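Local coordinates for endo-beta-1,2-glucanase (Talaromyces funiculosus, PDB 6IMV), which hydrolyses internal beta-1,2-glucosidic linkages of beta-1,2-glucan, acting as an endo-type glycoside hydrolase that can hold sophorose in its pocket, at residues H92-S97 against I177-N182; L169-Y174 against G449-K454. All coordinates share one frame; numbering follows the deposited sequence.

Contact 1 (H92-S97 against I177-N182)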
loop_
_atom_site.group_PDB
_atom_site.type_symbol
_atom_site.label_atom_id
_atom_site.label_comp_id
_atom_site.label_asym_id
_atom_site.label_seq_id
_atom_site.Cartn_x
_atom_site.Cartn_y
_atom_site.Cartn_z
ATOM N N HIS A 92 -2.222 12.626 6.985
ATOM C CA HIS A 92 -3.571 12.876 7.496
ATOM C C HIS A 92 -3.511 13.368 8.949
ATOM O O HIS A 92 -4.235 14.297 9.322
ATOM C CB HIS A 92 -4.450 11.629 7.346
ATOM C CG HIS A 92 -4.786 11.310 5.927
ATOM N ND1 HIS A 92 -5.620 12.112 5.166
ATOM C CD2 HIS A 92 -4.405 10.292 5.124
ATOM C CE1 HIS A 92 -5.741 11.594 3.961
ATOM N NE2 HIS A 92 -5.002 10.478 3.907
ATOM N N ALA A 93 -2.662 12.725 9.762
ATOM C CA ALA A 93 -2.540 13.031 11.180
ATOM C C ALA A 93 -2.103 14.490 11.374
ATOM O O ALA A 93 -2.711 15.221 12.170
ATOM C CB ALA A 93 -1.580 12.083 11.850
ATOM N N ILE A 94 -1.066 14.917 10.645
ATOM C CA ILE A 94 -0.520 16.267 10.837
ATOM C C ILE A 94 -1.517 17.325 10.328
ATOM O O ILE A 94 -1.460 18.446 10.775
ATOM C CB ILE A 94 0.873 16.450 10.194
ATOM C CG1 ILE A 94 1.628 17.589 10.889
ATOM C CG2 ILE A 94 0.778 16.660 8.693
ATOM C CD1 ILE A 94 3.107 17.596 10.637
ATOM N N ALA A 95 -2.391 16.956 9.385
ATOM C CA ALA A 95 -3.398 17.862 8.833
ATOM C C ALA A 95 -4.588 18.016 9.789
ATOM O O ALA A 95 -5.443 18.846 9.561
ATOM C CB ALA A 95 -3.862 17.376 7.489
ATOM N N GLY A 96 -4.630 17.219 10.861
ATOM C CA GLY A 96 -5.656 17.327 11.897
ATOM C C GLY A 96 -6.862 16.438 11.640
ATOM O O GLY A 96 -7.902 16.645 12.260
ATOM N N SER A 97 -6.724 15.441 10.752
ATOM C CA SER A 97 -7.787 14.462 10.476
ATOM C C SER A 97 -8.214 13.776 11.779
ATOM O O SER A 97 -7.369 13.261 12.535
ATOM C CB SER A 97 -7.353 13.437 9.450
ATOM O OG SER A 97 -8.104 12.234 9.575
ATOM N N ILE A 177 4.269 16.730 2.812
ATOM C CA ILE A 177 4.795 18.088 2.707
ATOM C C ILE A 177 3.626 19.064 2.577
ATOM O O ILE A 177 3.589 20.068 3.294
ATOM C CB ILE A 177 5.786 18.215 1.536
ATOM C CG1 ILE A 177 7.119 17.547 1.872
ATOM C CG2 ILE A 177 5.972 19.665 1.106
ATOM C CD1 ILE A 177 7.931 17.185 0.650
ATOM N N GLN A 178 2.689 18.758 1.667
ATOM C CA GLN A 178 1.525 19.589 1.452
ATOM C C GLN A 178 0.696 19.680 2.746
ATOM O O GLN A 178 0.266 20.773 3.127
ATOM C CB GLN A 178 0.674 19.075 0.294
ATOM C CG GLN A 178 -0.452 20.018 -0.086
ATOM C CD GLN A 178 0.071 21.372 -0.508
ATOM O OE1 GLN A 178 0.883 21.494 -1.417
ATOM N NE2 GLN A 178 -0.379 22.410 0.173
ATOM N N ALA A 179 0.462 18.539 3.402
ATOM C CA ALA A 179 -0.348 18.495 4.619
ATOM C C ALA A 179 0.274 19.390 5.701
ATOM O O ALA A 179 -0.421 20.154 6.353
ATOM C CB ALA A 179 -0.480 17.074 5.112
ATOM N N ALA A 180 1.594 19.269 5.882
ATOM C CA ALA A 180 2.326 20.012 6.904
ATOM C C ALA A 180 2.241 21.520 6.628
ATOM O O ALA A 180 2.001 22.305 7.548
ATOM C CB ALA A 180 3.752 19.545 6.956
ATOM N N GLU A 181 2.409 21.909 5.360
ATOM C CA GLU A 181 2.381 23.324 4.971
ATOM C C GLU A 181 0.955 23.881 5.104
ATOM O O GLU A 181 0.795 25.029 5.511
ATOM C CB GLU A 181 3.004 23.503 3.586
ATOM C CG GLU A 181 4.510 23.301 3.615
ATOM C CD GLU A 181 5.218 23.216 2.273
ATOM O OE1 GLU A 181 4.544 23.337 1.232
ATOM O OE2 GLU A 181 6.453 23.022 2.277
ATOM N N ASN A 182 -0.063 23.045 4.870
ATOM C CA ASN A 182 -1.463 23.447 4.994
ATOM C C ASN A 182 -1.827 23.852 6.432
ATOM O O ASN A 182 -2.842 24.510 6.607
ATOM C CB ASN A 182 -2.426 22.348 4.537
ATOM C CG ASN A 182 -2.574 22.272 3.034
ATOM O OD1 ASN A 182 -2.071 23.134 2.317
ATOM N ND2 ASN A 182 -3.258 21.243 2.553
#

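Contact 2 (L169-Y174 against G449-K454)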
loop_
_atom_site.group_PDB
_atom_site.type_symbol
_atom_site.label_atom_id
_atom_site.label_comp_id
_atom_site.label_asym_id
_atom_site.label_seq_id
_atom_site.Cartn_x
_atom_site.Cartn_y
_atom_site.Cartn_z
ATOM N N LEU A 169 6.812 5.755 -1.916
ATOM C CA LEU A 169 7.283 6.629 -0.850
ATOM C C LEU A 169 7.278 8.096 -1.300
ATOM O O LEU A 169 6.894 8.986 -0.532
ATOM C CB LEU A 169 8.687 6.193 -0.424
ATOM C CG LEU A 169 9.378 7.072 0.623
ATOM C CD1 LEU A 169 8.517 7.272 1.859
ATOM C CD2 LEU A 169 10.720 6.476 1.003
ATOM N N LEU A 170 7.723 8.357 -2.530
ATOM C CA LEU A 170 7.956 9.726 -2.976
ATOM C C LEU A 170 6.647 10.523 -3.022
ATOM O O LEU A 170 6.607 11.670 -2.548
ATOM C CB LEU A 170 8.673 9.704 -4.326
ATOM C CG LEU A 170 10.148 9.336 -4.230
ATOM C CD1 LEU A 170 10.707 8.953 -5.591
ATOM C CD2 LEU A 170 10.939 10.480 -3.612
ATOM N N TRP A 171 5.574 9.926 -3.545
ATOM C CA TRP A 171 4.278 10.628 -3.609
ATOM C C TRP A 171 3.666 10.728 -2.204
ATOM O O TRP A 171 2.918 11.661 -1.928
ATOM C CB TRP A 171 3.334 9.984 -4.634
ATOM C CG TRP A 171 3.786 10.212 -6.043
ATOM C CD1 TRP A 171 4.367 9.296 -6.872
ATOM C CD2 TRP A 171 3.740 11.449 -6.785
ATOM N NE1 TRP A 171 4.673 9.873 -8.073
ATOM C CE2 TRP A 171 4.298 11.191 -8.051
ATOM C CE3 TRP A 171 3.281 12.740 -6.504
ATOM C CZ2 TRP A 171 4.407 12.169 -9.035
ATOM C CZ3 TRP A 171 3.398 13.718 -7.468
ATOM C CH2 TRP A 171 3.942 13.430 -8.722
ATOM N N ALA A 172 4.000 9.790 -1.307
ATOM C CA ALA A 172 3.526 9.881 0.079
ATOM C C ALA A 172 4.173 11.097 0.765
ATOM O O ALA A 172 3.504 11.864 1.456
ATOM C CB ALA A 172 3.797 8.600 0.826
ATOM N N VAL A 173 5.478 11.274 0.544
ATOM C CA VAL A 173 6.234 12.403 1.100
ATOM C C VAL A 173 5.717 13.716 0.498
ATOM O O VAL A 173 5.596 14.711 1.199
ATOM C CB VAL A 173 7.752 12.219 0.909
ATOM C CG1 VAL A 173 8.526 13.505 1.182
ATOM C CG2 VAL A 173 8.283 11.090 1.781
ATOM N N TYR A 174 5.423 13.696 -0.804
ATOM C CA TYR A 174 4.834 14.824 -1.540
ATOM C C TYR A 174 3.544 15.271 -0.832
ATOM O O TYR A 174 3.371 16.466 -0.532
ATOM C CB TYR A 174 4.620 14.386 -2.991
ATOM C CG TYR A 174 4.293 15.449 -4.009
ATOM C CD1 TYR A 174 5.295 16.061 -4.749
ATOM C CD2 TYR A 174 2.980 15.762 -4.322
ATOM C CE1 TYR A 174 5.004 16.986 -5.739
ATOM C CE2 TYR A 174 2.670 16.687 -5.310
ATOM C CZ TYR A 174 3.685 17.308 -6.016
ATOM O OH TYR A 174 3.383 18.216 -6.992
ATOM N N GLY A 449 -5.976 13.701 -2.730
ATOM C CA GLY A 449 -6.431 15.087 -2.528
ATOM C C GLY A 449 -5.272 16.031 -2.216
ATOM O O GLY A 449 -5.127 17.079 -2.835
ATOM N N LEU A 450 -4.447 15.664 -1.233
ATOM C CA LEU A 450 -3.251 16.430 -0.893
ATOM C C LEU A 450 -2.301 16.524 -2.096
ATOM O O LEU A 450 -1.756 17.597 -2.382
ATOM C CB LEU A 450 -2.564 15.774 0.304
ATOM C CG LEU A 450 -3.220 16.043 1.653
ATOM C CD1 LEU A 450 -2.754 15.042 2.696
ATOM C CD2 LEU A 450 -2.948 17.468 2.109
ATOM N N VAL A 451 -2.112 15.409 -2.801
ATOM C CA VAL A 451 -1.178 15.350 -3.911
ATOM C C VAL A 451 -1.703 16.247 -5.038
ATOM O O VAL A 451 -0.947 17.007 -5.630
ATOM C CB VAL A 451 -0.949 13.895 -4.358
ATOM C CG1 VAL A 451 -0.270 13.800 -5.718
ATOM C CG2 VAL A 451 -0.165 13.135 -3.302
ATOM N N SER A 452 -3.011 16.162 -5.306
ATOM C CA SER A 452 -3.674 16.967 -6.327
ATOM C C SER A 452 -3.469 18.473 -6.059
ATOM O O SER A 452 -3.224 19.265 -6.981
ATOM C CB SER A 452 -5.145 16.573 -6.382
ATOM O OG SER A 452 -5.872 17.458 -7.192
ATOM N N GLN A 453 -3.569 18.876 -4.791
ATOM C CA GLN A 453 -3.405 20.289 -4.419
ATOM C C GLN A 453 -2.011 20.786 -4.830
ATOM O O GLN A 453 -1.864 21.834 -5.460
ATOM C CB GLN A 453 -3.631 20.444 -2.921
ATOM C CG GLN A 453 -3.570 21.883 -2.437
ATOM C CD GLN A 453 -3.514 21.928 -0.931
ATOM O OE1 GLN A 453 -3.797 20.938 -0.253
ATOM N NE2 GLN A 453 -3.144 23.082 -0.399
ATOM N N LYS A 454 -0.987 20.000 -4.488
ATOM C CA LYS A 454 0.408 20.364 -4.717
ATOM C C LYS A 454 0.718 20.274 -6.220
ATOM O O LYS A 454 1.424 21.120 -6.762
ATOM C CB LYS A 454 1.303 19.474 -3.848
ATOM C CG LYS A 454 2.777 19.858 -3.787
ATOM C CD LYS A 454 3.524 19.084 -2.714
ATOM C CE LYS A 454 5.032 19.185 -2.838
ATOM N NZ LYS A 454 5.507 20.581 -2.700
#

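Contact 1 (H92-S97 against I177-N182)
I94 reaches across to A179 and A180 with two of its branches, while A95 meets A179 methyl against methyl; the side-chain touches are all apolar, and no hydrogen bond crosses the contact. The CB bonds of I94 and A179 both point into the interface. I94 CG2 comes up to A179 CB at 3.8 Å and lies 3.9 Å from A180 N, so it rests against backbone as well as side chain. The other branch starts anti to the backbone N (CG1, chi1 -156°), beside the carbonyl carbon, and takes CD1 to 4.2 Å from A180 CB. One isoleucine thereby straddles two successive alanines. A95 CB approaches A179 CB to 4.1 Å, giving that methyl a second neighbour. The small side chains account for the close backbones: the CA atoms of A95 and A179 are only 5.2 Å apart. The area buried is nevertheless modest, 158 Å² over both sides.

On the far helix the polar side chains pair along its flank. Q178 NE2 donates to N182 OD1 at 2.8 Å; the acceptor lies in the plane of the Q178 amide, but the donor stands 43° out of the N182 carbonyl plane, so the two amides are not coplanar. F188 and A192 of helix 186-210 pack on I94 and A180, and L450 of helix 448-457 on A179, so the alanine face meets helix 80-94 and these two.

The chain turns just past the touching residues. G96 has a positive phi of 92°, and G96 N bonds to A93 O while S97 N bonds to H92 O, at 3.1 Å. The arrangement is thus a Schellman motif closing helix 80-94, followed by S97 as N-cap of helix 98-104, set beside the C-terminal turns of helix 163-182.

Contact 2 (L169-Y174 against G449-K454)
Helix segments 169-174 and 449-454 cross steeply, at 76° with their axes 9.5 Å apart, and the CA atoms of Y174 and V451 are 6.5 Å from each other. This is helix-to-helix packing within what is probably an (alpha/alpha)6 barrel, the fold of this glucanase family.

The Y174 ring is sandwiched. Over one face runs the aliphatic chain of K454, whose CD is 3.6 Å from the ring centroid and only 9° off the normal, a CH-pi contact; over the opposite face W171 CZ3, from the same helix, sits 3.6 Å above the plane. The ring edge meets backbone, with V451 O in plane and 3.6 Å from Y174 CE2. CG anti to the backbone N (chi1 -168°) sends the ring out from the helix, to lie between W171 of its own helix and K454 of the other. At the polar ends, Y174 OH hydrogen-bonds E458, which also forms a salt bridge with K454 NZ; NZ has a further bond to Q196. The ammonium is too distant from the ring for more than a weak cation-pi attraction. A leucine in place of Y174 would probably leave E458 without its hydroxyl partner and strip the K454 methylenes of a flat surface to lie on.

W171, whose NE1 bonds to L253 O, also meets V451. The two V451 methyls divide the work: CG1 touches W171 CE3 at 3.8 Å and reaches Y174 CD2 as well, whereas CG2 rests 3.7 Å from the backbone oxygen W171 O.

In the fold
Both contacts use helix 163-182: contact 1 takes its C-terminal turns and contact 2 a stretch nearer the middle, with centres 11 Å apart. Contact 2 is the deeper, about 14 Å from the chain centre against about 19 Å, and all four of its touching residues are buried, whereas contact 1 includes the exposed A95. The chemistry differs too: contact 1 is small, with only aliphatic side chains meeting, while contact 2 buries 278 Å² through aromatic rings and a lysine whose charge is paired. Helix 448-457 joins the two sites, since Q453 OE1 lies 2.9 Å from N182 ND2, probably hydrogen-bonded, and the K454 side chain touches Q178.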